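Local coordinates for protein probable exosome complex exonuclease 2 (Methanothermobacter thermautotrophicus, PDB 2WNR) that probably serves as a non-catalytic component of the RNA-degrading exosome and contributes to structuring the active site of its partner Rrp41, at residues D164-A169 with M184-V189; G79-N84 with I121-L126; A153-T158 with K192-T197; C127-S132 with A170-G175; Q59-V64 with H142-D147. All blocks are in the same frame, centred on the assembly; numbering follows the deposited sequence.

Overall arrangement
One mixed sheet, one helix and one small three-stranded antiparallel sheet tie the five contacts together. Contacts 2, 4 and 5 all involve the mixed sheet of which strand 133-145 is part; contact 5 pairs that strand with 59-64, and Val62 and Ile60 in turn pack on helix residues Ala157 and Ala154 of contact 3, whose centre lies about 13 Å away. Contact 1 shares strand 166-173 with contact 4 (centres about 17 Å apart) and meets contact 2 directly, Pro188 lying against Lys125 and Leu126. Contacts 4 and 5 are farthest apart, with centres about 34 Å apart. Contact 5 also faces another protein chain, the kind of interface through which a non-catalytic subunit could help shape the active site of Rrp41.

Contact 1. Residues D164-A169 with M184-V189; sequences DTRIPA and MQPLPV
Because Leu187 CG stands anti to its carbonyl carbon (chi1 -66°), the leucine fork opens over Thr165 and Ile167. Its CD1 is 3.8 Å from Thr165 CB, while CD2 comes to 4.1 Å from Ile167 CG2, the two side chains of that second pair meeting at about a right angle. Met184 uses two bends in succession, chi2 -54° and chi3 -78°, to fold its thioether back alongside Pro168, where CE rests 4.0 Å from Pro168 CD. Trimming Leu187 to an alanine would probably open a gap between Thr165 and Ile167 and deprive Leu137 and Leu162, which it also touches, of part of their packing.

The backbone beneath is an antiparallel pairing at one side of a three-stranded sheet in which 166-173 is the middle strand and 184-186 an outer one. Ile167 and Gln185 form its hydrogen-bonded pair: Ile167 N gives to Gln185 O at 2.7 Å, in the carbonyl plane, and Gln185 N returns the bond to Ile167 O at 2.8 Å. Pro168, which has no N-H to offer, falls at the adjacent non-hydrogen-bonded pair with Met184. On the face shared by Met184, Pro186 CG lies 4.0 Å above the guanidinium plane of Arg166, offset toward its rim. Arg166 NH1 donates to Thr165 O (2.8 Å), approaching from above that carbonyl's plane, and also to Leu163 O at the end of helix 150-164.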
# COMPACT_ATOMS: atom_id res chain seq x y z
N ASP A 164 24.42 16.18 -18.21
CA ASP A 164 24.85 17.04 -17.12
C ASP A 164 25.41 16.25 -15.93
O ASP A 164 26.07 16.82 -15.07
CB ASP A 164 23.67 17.90 -16.65
CG ASP A 164 24.07 18.89 -15.56
OD1 ASP A 164 24.85 19.82 -15.86
OD2 ASP A 164 23.59 18.73 -14.41
N THR A 165 25.13 14.95 -15.90
CA THR A 165 25.48 14.12 -14.75
C THR A 165 26.99 13.94 -14.60
O THR A 165 27.70 13.67 -15.58
CB THR A 165 24.79 12.74 -14.80
OG1 THR A 165 23.39 12.93 -15.02
CG2 THR A 165 24.97 12.00 -13.49
N ARG A 166 27.45 14.13 -13.37
CA ARG A 166 28.82 13.82 -12.97
C ARG A 166 28.73 12.91 -11.75
O ARG A 166 27.99 13.21 -10.82
CB ARG A 166 29.61 15.09 -12.63
CG ARG A 166 29.72 16.13 -13.75
CD ARG A 166 30.74 15.73 -14.83
NE ARG A 166 30.74 16.67 -15.97
CZ ARG A 166 29.84 16.68 -16.95
NH1 ARG A 166 28.84 15.79 -16.98
NH2 ARG A 166 29.94 17.58 -17.93
N ILE A 167 29.45 11.79 -11.77
CA ILE A 167 29.43 10.84 -10.64
C ILE A 167 30.82 10.54 -10.10
O ILE A 167 31.79 10.55 -10.86
CB ILE A 167 28.70 9.52 -10.99
CG1 ILE A 167 29.43 8.75 -12.10
CG2 ILE A 167 27.25 9.78 -11.36
CD1 ILE A 167 29.07 7.27 -12.17
N PRO A 168 30.93 10.26 -8.79
CA PRO A 168 32.22 9.94 -8.20
C PRO A 168 32.82 8.66 -8.77
O PRO A 168 32.09 7.74 -9.15
CB PRO A 168 31.90 9.76 -6.71
CG PRO A 168 30.45 9.45 -6.67
CD PRO A 168 29.85 10.23 -7.79
N ALA A 169 34.15 8.61 -8.84
CA ALA A 169 34.84 7.41 -9.29
C ALA A 169 34.68 6.32 -8.24
O ALA A 169 34.89 6.55 -7.05
CB ALA A 169 36.31 7.71 -9.53
N MET A 184 35.60 13.26 -10.24
CA MET A 184 34.23 13.29 -10.75
C MET A 184 34.21 12.99 -12.25
O MET A 184 34.98 13.56 -13.01
CB MET A 184 33.56 14.64 -10.47
CG MET A 184 33.28 14.91 -9.00
SD MET A 184 32.31 13.61 -8.20
CE MET A 184 30.66 13.98 -8.79
N GLN A 185 33.32 12.09 -12.66
CA GLN A 185 33.30 11.60 -14.03
C GLN A 185 31.93 11.76 -14.71
O GLN A 185 30.89 11.61 -14.06
CB GLN A 185 33.74 10.13 -14.09
CG GLN A 185 35.22 9.90 -13.77
CD GLN A 185 35.66 8.45 -13.97
OE1 GLN A 185 35.04 7.52 -13.46
NE2 GLN A 185 36.75 8.27 -14.70
N PRO A 186 31.94 12.07 -16.02
CA PRO A 186 30.69 12.05 -16.77
C PRO A 186 30.19 10.62 -16.92
O PRO A 186 30.97 9.68 -16.77
CB PRO A 186 31.10 12.60 -18.14
CG PRO A 186 32.33 13.39 -17.89
CD PRO A 186 33.04 12.64 -16.81
N LEU A 187 28.89 10.46 -17.18
CA LEU A 187 28.36 9.14 -17.50
C LEU A 187 28.89 8.71 -18.86
O LEU A 187 29.04 9.54 -19.76
CB LEU A 187 26.83 9.14 -17.52
CG LEU A 187 26.06 9.38 -16.22
CD1 LEU A 187 24.57 9.38 -16.49
CD2 LEU A 187 26.40 8.35 -15.16
N PRO A 188 29.19 7.40 -19.02
CA PRO A 188 29.58 6.89 -20.34
C PRO A 188 28.40 7.00 -21.32
O PRO A 188 27.49 6.16 -21.31
CB PRO A 188 29.96 5.43 -20.07
CG PRO A 188 29.23 5.07 -18.80
CD PRO A 188 29.19 6.33 -18.00
N VAL A 189 28.42 8.06 -22.12
CA VAL A 189 27.36 8.32 -23.09
C VAL A 189 27.86 7.87 -24.45
O VAL A 189 28.83 8.42 -24.98
CB VAL A 189 26.97 9.82 -23.11
CG1 VAL A 189 25.98 10.11 -24.22
CG2 VAL A 189 26.40 10.24 -21.76

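Contact 2. Residues G79-N84 with I121-L126; sequences GVILTN and IDLEKL
Gly79 presses its backbone against Leu123 and Leu126 where a side chain could hardly fit: a beta-carbon on it would run into Leu126 CB, which already lies 3.8 Å from Gly79 CA. The glycine leads into strand 80-87 of the mixed sheet of an S5-clan domain, the fold family of RNase PH. This strand and the parallel strand 133-145 are joined by way of helix 102-117 and the short strand 127-129, and residues 121-126 belong to the return path.

The polar part of the join rests on one carbonyl. Leu123 O takes Gly79 N at 2.8 Å from one face of its plane, 50° out of it, and Leu126 N at 3.0 Å from the opposite face. Just before it, Asp122 is the centre of an inverse gamma turn, and Ile121 and Leu123 both point toward the strand.

Apolar packing completes the contact. Leu123 CG, anti to the carbonyl carbon (chi1 -49°), sends CD2 to Ile81 and CD1 to Gly79 O, which lies 3.5 Å from both CB and CD1 of Leu123. Ile81 reaches Leu139 and Ile115 as well, between the sheet and helix 102-117. A serine in place of Leu123 would probably leave Ile81 without one of its neighbours and uncover the Gly79 carbonyl. The terminal methyl of Ile81 serves two partners: CD1 is 3.8 Å from Leu123 CD2 and 3.9 Å from Ile121 CD1.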
# COMPACT_ATOMS: atom_id res chain seq x y z
N GLY A 79 24.94 -2.06 -15.20
CA GLY A 79 24.47 -1.05 -14.25
C GLY A 79 22.98 -0.87 -14.47
O GLY A 79 22.43 -1.33 -15.47
N VAL A 80 22.32 -0.21 -13.53
CA VAL A 80 20.87 -0.12 -13.56
C VAL A 80 20.39 1.30 -13.88
O VAL A 80 20.97 2.28 -13.42
CB VAL A 80 20.28 -0.60 -12.23
CG1 VAL A 80 18.76 -0.47 -12.22
CG2 VAL A 80 20.71 -2.04 -11.94
N ILE A 81 19.34 1.39 -14.69
CA ILE A 81 18.59 2.64 -14.87
C ILE A 81 17.17 2.45 -14.33
O ILE A 81 16.52 1.46 -14.64
CB ILE A 81 18.52 3.08 -16.35
CG1 ILE A 81 19.89 3.57 -16.82
CG2 ILE A 81 17.49 4.19 -16.56
CD1 ILE A 81 19.94 3.98 -18.28
N LEU A 82 16.70 3.41 -13.54
CA LEU A 82 15.36 3.40 -12.98
C LEU A 82 14.65 4.72 -13.27
O LEU A 82 15.00 5.76 -12.72
CB LEU A 82 15.43 3.17 -11.47
CG LEU A 82 15.73 1.75 -11.02
CD1 LEU A 82 16.37 1.75 -9.65
CD2 LEU A 82 14.49 0.87 -11.03
N THR A 83 13.64 4.68 -14.15
CA THR A 83 12.93 5.88 -14.58
C THR A 83 11.60 5.97 -13.86
O THR A 83 10.83 5.02 -13.83
CB THR A 83 12.72 5.90 -16.11
OG1 THR A 83 13.98 5.78 -16.76
CG2 THR A 83 12.05 7.20 -16.58
N ASN A 84 11.34 7.12 -13.26
CA ASN A 84 10.08 7.37 -12.60
C ASN A 84 9.65 8.82 -12.79
O ASN A 84 10.49 9.73 -12.80
CB ASN A 84 10.11 7.01 -11.11
CG ASN A 84 8.76 7.25 -10.42
OD1 ASN A 84 7.83 6.46 -10.57
ND2 ASN A 84 8.65 8.36 -9.68
N ILE A 121 23.44 4.95 -22.71
CA ILE A 121 24.39 4.76 -21.61
C ILE A 121 24.95 3.34 -21.64
O ILE A 121 24.20 2.37 -21.72
CB ILE A 121 23.72 5.10 -20.26
CG1 ILE A 121 23.46 6.60 -20.20
CG2 ILE A 121 24.59 4.69 -19.08
CD1 ILE A 121 22.29 6.95 -19.34
N ASP A 122 26.27 3.23 -21.60
CA ASP A 122 26.93 1.92 -21.55
C ASP A 122 26.88 1.36 -20.13
O ASP A 122 27.81 1.55 -19.35
CB ASP A 122 28.38 2.01 -22.02
CG ASP A 122 28.96 0.66 -22.45
OD1 ASP A 122 28.28 -0.38 -22.28
OD2 ASP A 122 30.10 0.64 -22.97
N LEU A 123 25.77 0.69 -19.81
CA LEU A 123 25.56 0.07 -18.50
C LEU A 123 26.72 -0.85 -18.06
O LEU A 123 26.97 -1.00 -16.86
CB LEU A 123 24.23 -0.70 -18.46
CG LEU A 123 22.93 -0.04 -18.94
CD1 LEU A 123 21.72 -0.99 -18.88
CD2 LEU A 123 22.61 1.32 -18.29
N GLU A 124 27.43 -1.43 -19.02
CA GLU A 124 28.60 -2.26 -18.72
C GLU A 124 29.68 -1.50 -17.97
O GLU A 124 30.40 -2.08 -17.15
CB GLU A 124 29.19 -2.85 -20.00
CG GLU A 124 28.64 -4.20 -20.39
CD GLU A 124 29.53 -4.92 -21.39
OE1 GLU A 124 29.76 -4.36 -22.48
OE2 GLU A 124 30.00 -6.05 -21.08
N LYS A 125 29.81 -0.21 -18.27
CA LYS A 125 30.82 0.64 -17.65
C LYS A 125 30.37 1.16 -16.29
O LYS A 125 31.16 1.79 -15.57
CB LYS A 125 31.19 1.81 -18.58
CG LYS A 125 31.72 1.37 -19.93
CD LYS A 125 32.58 2.45 -20.58
CE LYS A 125 32.93 2.06 -22.01
NZ LYS A 125 34.38 2.24 -22.30
N LEU A 126 29.11 0.90 -15.94
CA LEU A 126 28.57 1.26 -14.64
C LEU A 126 28.73 0.12 -13.63
O LEU A 126 28.49 0.30 -12.43
CB LEU A 126 27.11 1.69 -14.76
CG LEU A 126 26.87 2.92 -15.63
CD1 LEU A 126 25.41 3.35 -15.54
CD2 LEU A 126 27.78 4.08 -15.23

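Contact 3. Residues A153-T158 with K192-T197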
# COMPACT_ATOMS: atom_id res chain seq x y z
N ALA A 153 9.10 16.79 -24.15
CA ALA A 153 9.70 17.55 -23.05
C ALA A 153 10.44 16.63 -22.07
O ALA A 153 11.53 16.96 -21.61
CB ALA A 153 8.64 18.34 -22.32
N ALA A 154 9.84 15.47 -21.79
CA ALA A 154 10.41 14.51 -20.84
C ALA A 154 11.70 13.91 -21.37
O ALA A 154 12.71 13.91 -20.67
CB ALA A 154 9.41 13.44 -20.48
N VAL A 155 11.67 13.41 -22.59
CA VAL A 155 12.85 12.79 -23.20
C VAL A 155 13.98 13.81 -23.29
O VAL A 155 15.14 13.51 -22.99
CB VAL A 155 12.53 12.20 -24.59
CG1 VAL A 155 13.80 11.83 -25.33
CG2 VAL A 155 11.62 10.99 -24.45
N LEU A 156 13.62 15.03 -23.68
CA LEU A 156 14.58 16.11 -23.85
C LEU A 156 15.28 16.43 -22.52
O LEU A 156 16.50 16.59 -22.49
CB LEU A 156 13.87 17.34 -24.41
CG LEU A 156 14.66 18.54 -24.92
CD1 LEU A 156 15.95 18.14 -25.65
CD2 LEU A 156 13.77 19.35 -25.84
N ALA A 157 14.50 16.52 -21.45
CA ALA A 157 15.02 16.85 -20.12
C ALA A 157 15.85 15.71 -19.52
O ALA A 157 16.88 15.96 -18.88
CB ALA A 157 13.87 17.23 -19.18
N THR A 158 15.42 14.47 -19.73
CA THR A 158 16.13 13.31 -19.24
C THR A 158 17.48 13.20 -19.93
O THR A 158 18.50 13.05 -19.26
CB THR A 158 15.33 12.03 -19.46
OG1 THR A 158 14.00 12.21 -18.96
CG2 THR A 158 15.99 10.85 -18.74
N LYS A 192 23.19 9.86 -28.58
CA LYS A 192 21.99 10.58 -28.17
C LYS A 192 20.80 10.14 -28.98
O LYS A 192 20.94 9.67 -30.11
CB LYS A 192 22.18 12.10 -28.31
CG LYS A 192 22.87 12.76 -27.13
CD LYS A 192 23.51 14.09 -27.52
CE LYS A 192 24.91 13.88 -28.06
NZ LYS A 192 25.48 15.13 -28.62
N ALA A 193 19.62 10.28 -28.39
CA ALA A 193 18.36 10.04 -29.06
C ALA A 193 17.34 11.02 -28.49
O ALA A 193 17.41 11.38 -27.31
CB ALA A 193 17.91 8.62 -28.84
N LEU A 194 16.42 11.48 -29.33
CA LEU A 194 15.34 12.33 -28.86
C LEU A 194 14.01 11.92 -29.48
O LEU A 194 13.97 11.04 -30.34
CB LEU A 194 15.64 13.82 -29.12
CG LEU A 194 16.74 14.49 -28.29
CD1 LEU A 194 16.94 15.93 -28.73
CD2 LEU A 194 16.49 14.43 -26.79
N MET A 195 12.93 12.57 -29.05
CA MET A 195 11.59 12.14 -29.40
C MET A 195 10.69 13.24 -29.95
O MET A 195 10.67 14.37 -29.45
CB MET A 195 10.95 11.48 -28.19
CG MET A 195 9.57 10.92 -28.41
SD MET A 195 9.10 9.84 -27.04
CE MET A 195 10.13 8.40 -27.41
N CYS A 196 9.93 12.87 -30.97
CA CYS A 196 8.90 13.72 -31.55
C CYS A 196 7.54 13.08 -31.35
O CYS A 196 7.35 11.90 -31.67
CB CYS A 196 9.16 13.89 -33.04
SG CYS A 196 10.61 14.86 -33.42
N THR A 197 6.59 13.85 -30.83
CA THR A 197 5.22 13.41 -30.66
C THR A 197 4.31 14.17 -31.61
O THR A 197 4.38 15.39 -31.71
CB THR A 197 4.72 13.61 -29.21
OG1 THR A 197 5.49 12.81 -28.33
CG2 THR A 197 3.27 13.19 -29.07
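Helix 153-158 and strand 193-197 run nearly antiparallel, their axes inclined at 166° and approaching to 7.2 Å. The nearest backbone points are the CA atoms of Val155 and Leu194, 6.2 Å apart, close enough for Val155 to rest directly on the strand backbone. Val155 points toward the strand and divides its methyls between two neighbouring residues. Its CG1, anti to the backbone N, settles over the strand backbone at 3.9 Å from Leu194 CA, whereas CG2 turns to Met195 and lies 3.8 Å from its SD. Met195 CG is anti to the backbone N (chi1 -178°) and the chain bends at chi3 (-74°), with CB and SD both touching CG2; the two side chains meet at about a right angle.

On the other flank of Val155, the neighbouring Leu156 and Leu194 start out beside the contact rather than into it and converge at their ends. Leu194 CD2 rests 3.9 Å from Leu156 CA and equally close to Leu156 CD1, so this methyl fits against the helix surface as well as the side chain. Leu194 then continues into Val258 and Leu261 of helix 244-268. The reverse side of helix 150-164 carries small residues: Ala153, Ala154 and Ala157 lie against Ile60 and Val62 of strand 58-69. The helix is therefore a central layer, joining the mixed sheet to the four-stranded sheet that contains strand 193-201. The two segments share no hydrogen bond across this contact, and all the touching residues are buried, which implies that the spacing of helix and strand depends on the shapes of Val155, Leu156, Leu194 and Met195 rather than on polar bonds.

Contact 4. Residues C127-S132 with A170-G175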
# COMPACT_ATOMS: atom_id res chain seq x y z
N CYS A 127 29.13 -1.04 -14.14
CA CYS A 127 29.52 -2.16 -13.29
C CYS A 127 30.58 -1.70 -12.29
O CYS A 127 31.40 -0.84 -12.61
CB CYS A 127 30.10 -3.29 -14.14
SG CYS A 127 29.87 -4.93 -13.44
N ILE A 128 30.54 -2.25 -11.07
CA ILE A 128 31.68 -2.12 -10.16
C ILE A 128 32.25 -3.52 -9.87
O ILE A 128 33.34 -3.82 -10.31
CB ILE A 128 31.36 -1.34 -8.86
CG1 ILE A 128 31.26 0.16 -9.14
CG2 ILE A 128 32.42 -1.58 -7.79
CD1 ILE A 128 29.86 0.71 -9.08
N ILE A 129 31.49 -4.35 -9.16
CA ILE A 129 31.78 -5.78 -9.06
C ILE A 129 30.64 -6.59 -9.68
O ILE A 129 29.52 -6.61 -9.15
CB ILE A 129 32.04 -6.24 -7.62
CG1 ILE A 129 33.24 -5.48 -7.02
CG2 ILE A 129 32.27 -7.76 -7.59
CD1 ILE A 129 33.41 -5.63 -5.51
N GLU A 130 30.96 -7.25 -10.79
CA GLU A 130 30.04 -8.14 -11.50
C GLU A 130 29.24 -9.04 -10.54
O GLU A 130 29.82 -9.81 -9.76
CB GLU A 130 30.84 -9.00 -12.48
CG GLU A 130 30.12 -9.52 -13.73
CD GLU A 130 31.08 -10.33 -14.64
OE1 GLU A 130 30.61 -10.99 -15.60
OE2 GLU A 130 32.31 -10.31 -14.40
N GLY A 131 27.92 -8.91 -10.60
CA GLY A 131 27.01 -9.76 -9.82
C GLY A 131 26.86 -9.41 -8.35
O GLY A 131 26.56 -10.29 -7.53
N SER A 132 27.05 -8.13 -8.01
CA SER A 132 27.08 -7.67 -6.62
C SER A 132 26.92 -6.15 -6.45
O SER A 132 25.99 -5.70 -5.79
CB SER A 132 28.37 -8.14 -5.92
OG SER A 132 28.32 -7.89 -4.53
N ALA A 170 34.28 5.15 -8.69
CA ALA A 170 34.17 3.99 -7.82
C ALA A 170 35.32 3.00 -8.06
O ALA A 170 35.36 2.30 -9.07
CB ALA A 170 32.81 3.33 -8.00
N GLU A 171 36.27 2.98 -7.13
CA GLU A 171 37.42 2.06 -7.19
C GLU A 171 37.13 0.79 -6.40
O GLU A 171 36.32 0.79 -5.47
CB GLU A 171 38.71 2.73 -6.69
CG GLU A 171 39.55 3.41 -7.77
CD GLU A 171 39.12 4.85 -8.08
OE1 GLU A 171 37.93 5.19 -7.86
OE2 GLU A 171 39.97 5.63 -8.55
N VAL A 172 37.79 -0.30 -6.80
CA VAL A 172 37.67 -1.57 -6.08
C VAL A 172 38.97 -1.88 -5.35
O VAL A 172 40.04 -1.99 -5.96
CB VAL A 172 37.31 -2.75 -7.01
CG1 VAL A 172 36.94 -3.99 -6.19
CG2 VAL A 172 36.16 -2.37 -7.95
N GLU A 173 38.84 -2.03 -4.03
CA GLU A 173 39.96 -2.27 -3.14
C GLU A 173 39.51 -3.20 -2.01
O GLU A 173 38.42 -3.00 -1.44
CB GLU A 173 40.42 -0.94 -2.55
CG GLU A 173 41.90 -0.83 -2.35
CD GLU A 173 42.26 0.18 -1.29
OE1 GLU A 173 41.88 -0.04 -0.12
OE2 GLU A 173 42.93 1.19 -1.61
N ASP A 174 40.33 -4.20 -1.72
CA ASP A 174 40.05 -5.23 -0.70
C ASP A 174 38.83 -6.13 -0.98
O ASP A 174 38.82 -7.29 -0.57
CB ASP A 174 39.99 -4.64 0.72
CG ASP A 174 41.20 -5.02 1.59
OD1 ASP A 174 41.10 -4.88 2.83
OD2 ASP A 174 42.24 -5.47 1.05
N GLY A 175 37.82 -5.59 -1.67
CA GLY A 175 36.57 -6.31 -1.89
C GLY A 175 35.38 -5.41 -1.61
O GLY A 175 34.27 -5.66 -2.10
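Ile128 and Ile129, although consecutive in sequence, both direct their side chains at strand 170-173, and they share Val172, while Ile128 also reaches Ala170. Ile128 branches over two residues. With CG1 anti to the carbonyl carbon (chi1 -75°), that arm reaches Ala170, CG1 standing 3.7 Å from Ala170 CB, while CG2 on the other branch meets Val172 CG2 at 3.8 Å. Val172 is likewise divided between two partners: CG2 goes to Ile128 and CG1 turns to Ile129, whose CD1 is 4.0 Å away. In both isoleucine-valine pairs the side chains meet at an oblique angle, methyl against methyl, rather than lying alongside one another. Ile129 also reaches the turn beyond the strand, CD1 lying 3.5 Å from Gly175 O.

That turn is tight. Gly175 has a positive phi (134°) that a residue with a side chain would adopt with difficulty, and a weak bond from Gly175 N to Glu173 O spans the bend. Behind the apolar cluster, Trp135 of strand 133-145 touches both Ile128 and Ala170, and Val177 adds to the cover of Ile128. The packing is otherwise at the surface, well away from the centre of the chain, and the two segments exchange no hydrogen bonds.

A classic beta bulge, with Ile128 and Ile129 both opposite a single residue of strand 133-145, probably helps turn the two isoleucines toward 170-173; the chain turns a corner at Ile128, carrying an edge of the mixed sheet against the hairpin formed by strands 166-173 and 176-180.

Contact 5. Residues Q59-V64 with H142-D147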
# COMPACT_ATOMS: atom_id res chain seq x y z
N GLN A 59 6.53 22.33 -18.51
CA GLN A 59 7.78 22.43 -17.79
C GLN A 59 8.08 21.16 -17.00
O GLN A 59 7.24 20.68 -16.25
CB GLN A 59 7.76 23.64 -16.86
CG GLN A 59 9.08 23.92 -16.18
CD GLN A 59 9.08 25.24 -15.46
OE1 GLN A 59 8.28 26.13 -15.76
NE2 GLN A 59 10.00 25.39 -14.52
N ILE A 60 9.28 20.63 -17.19
CA ILE A 60 9.70 19.41 -16.52
C ILE A 60 11.09 19.61 -15.94
O ILE A 60 11.98 20.11 -16.61
CB ILE A 60 9.71 18.19 -17.49
CG1 ILE A 60 8.28 17.81 -17.91
CG2 ILE A 60 10.39 16.97 -16.86
CD1 ILE A 60 8.23 16.68 -18.90
N ILE A 61 11.26 19.22 -14.68
CA ILE A 61 12.57 19.16 -14.07
C ILE A 61 12.98 17.70 -13.87
O ILE A 61 12.21 16.90 -13.35
CB ILE A 61 12.60 19.90 -12.74
CG1 ILE A 61 12.41 21.40 -12.99
CG2 ILE A 61 13.90 19.62 -11.99
CD1 ILE A 61 11.99 22.16 -11.78
N VAL A 62 14.19 17.37 -14.29
CA VAL A 62 14.69 16.01 -14.14
C VAL A 62 15.94 16.01 -13.28
O VAL A 62 16.81 16.84 -13.44
CB VAL A 62 14.98 15.34 -15.51
CG1 VAL A 62 15.62 13.97 -15.33
CG2 VAL A 62 13.71 15.22 -16.33
N GLY A 63 16.00 15.07 -12.35
CA GLY A 63 17.21 14.86 -11.57
C GLY A 63 17.75 13.47 -11.81
O GLY A 63 16.98 12.52 -12.00
N VAL A 64 19.08 13.35 -11.81
CA VAL A 64 19.73 12.06 -11.93
C VAL A 64 20.50 11.80 -10.64
O VAL A 64 21.41 12.56 -10.30
CB VAL A 64 20.68 11.98 -13.15
CG1 VAL A 64 21.27 10.58 -13.26
CG2 VAL A 64 19.97 12.33 -14.44
N HIS A 142 10.10 15.31 -12.94
CA HIS A 142 9.21 16.08 -12.08
C HIS A 142 8.39 17.04 -12.94
O HIS A 142 8.89 18.08 -13.40
CB HIS A 142 10.04 16.84 -11.04
CG HIS A 142 9.47 16.78 -9.65
ND1 HIS A 142 9.43 15.61 -8.92
CD2 HIS A 142 8.94 17.74 -8.86
CE1 HIS A 142 8.89 15.86 -7.74
NE2 HIS A 142 8.58 17.14 -7.68
N ILE A 143 7.14 16.68 -13.18
CA ILE A 143 6.31 17.48 -14.07
C ILE A 143 5.73 18.64 -13.26
O ILE A 143 4.95 18.43 -12.33
CB ILE A 143 5.24 16.64 -14.82
CG1 ILE A 143 5.89 15.71 -15.87
CG2 ILE A 143 4.31 17.53 -15.58
CD1 ILE A 143 6.68 14.53 -15.32
N ILE A 144 6.14 19.85 -13.63
CA ILE A 144 5.89 21.08 -12.89
C ILE A 144 4.70 21.84 -13.46
O ILE A 144 3.96 22.49 -12.73
CB ILE A 144 7.17 21.96 -12.93
CG1 ILE A 144 8.37 21.23 -12.29
CG2 ILE A 144 6.97 23.29 -12.28
CD1 ILE A 144 8.19 20.78 -10.84
N ASP A 145 4.52 21.75 -14.78
CA ASP A 145 3.51 22.52 -15.51
C ASP A 145 3.17 21.70 -16.75
O ASP A 145 4.08 21.20 -17.44
CB ASP A 145 4.08 23.87 -15.92
CG ASP A 145 3.10 25.05 -15.70
OD1 ASP A 145 1.92 24.86 -15.34
OD2 ASP A 145 3.55 26.20 -15.88
N TYR A 146 1.89 21.51 -17.02
CA TYR A 146 1.48 20.73 -18.18
C TYR A 146 0.61 21.54 -19.13
O TYR A 146 -0.53 21.88 -18.81
CB TYR A 146 0.78 19.43 -17.76
CG TYR A 146 0.06 18.70 -18.88
CD1 TYR A 146 0.74 18.26 -20.02
CD2 TYR A 146 -1.31 18.45 -18.80
CE1 TYR A 146 0.08 17.60 -21.05
CE2 TYR A 146 -1.99 17.79 -19.83
CZ TYR A 146 -1.29 17.37 -20.95
OH TYR A 146 -1.95 16.71 -21.96
N ASP A 147 1.17 21.85 -20.30
CA ASP A 147 0.46 22.64 -21.31
C ASP A 147 0.58 21.95 -22.66
O ASP A 147 0.58 22.62 -23.70
CB ASP A 147 0.99 24.08 -21.35
CG ASP A 147 -0.00 25.08 -21.95
OD1 ASP A 147 -1.22 24.77 -22.01
OD2 ASP A 147 0.42 26.20 -22.35
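Gln59 O is gripped by two successive backbone amides, Ile144 N at 3.0 Å and Asp145 N at 3.3 Å, the signature of a classic beta bulge in the antiparallel pairing of strands 58-69 and 133-145. These strands are neighbours in the mixed sheet of the S5-clan fold. Gln59 N completes the Gln59-Asp145 pair by donating to Asp145 O at 2.9 Å. Past the bulge the register shifts by one residue, and Ile61 and His142 form an ordinary hydrogen-bonded pair, His142 N giving to Ile61 O at 2.7 Å nearly along the C=O axis and Ile61 N giving to His142 O.

Side chains on the two faces follow the shifted register. Ile60 and Ile143 lie side by side, pointing the same way, with their CG1 atoms 3.8 Å apart; Ile60 is backed there by Ala153 of helix 150-164. Ile61 CG1, anti to the carbonyl carbon (chi1 -67°), carries CD1 to 3.8 Å from Ile144 CG1, the two isoleucines slanting across each other.

Farther out, strand 80-87 runs parallel to 133-145 on its other side, with a backbone bond between Glu86 and Ile143. A chain of another protein covers the face bearing Ile61, His142 and Asp145, and an aromatic ring of that chain meets the imidazole of His142 edge-to-face. Asp145, whose CB lies 3.8 Å from Gln59 CB, spends both carboxylate oxygens on this neighbour: OD1 and OD2 each accept a hydrogen bond from its backbone.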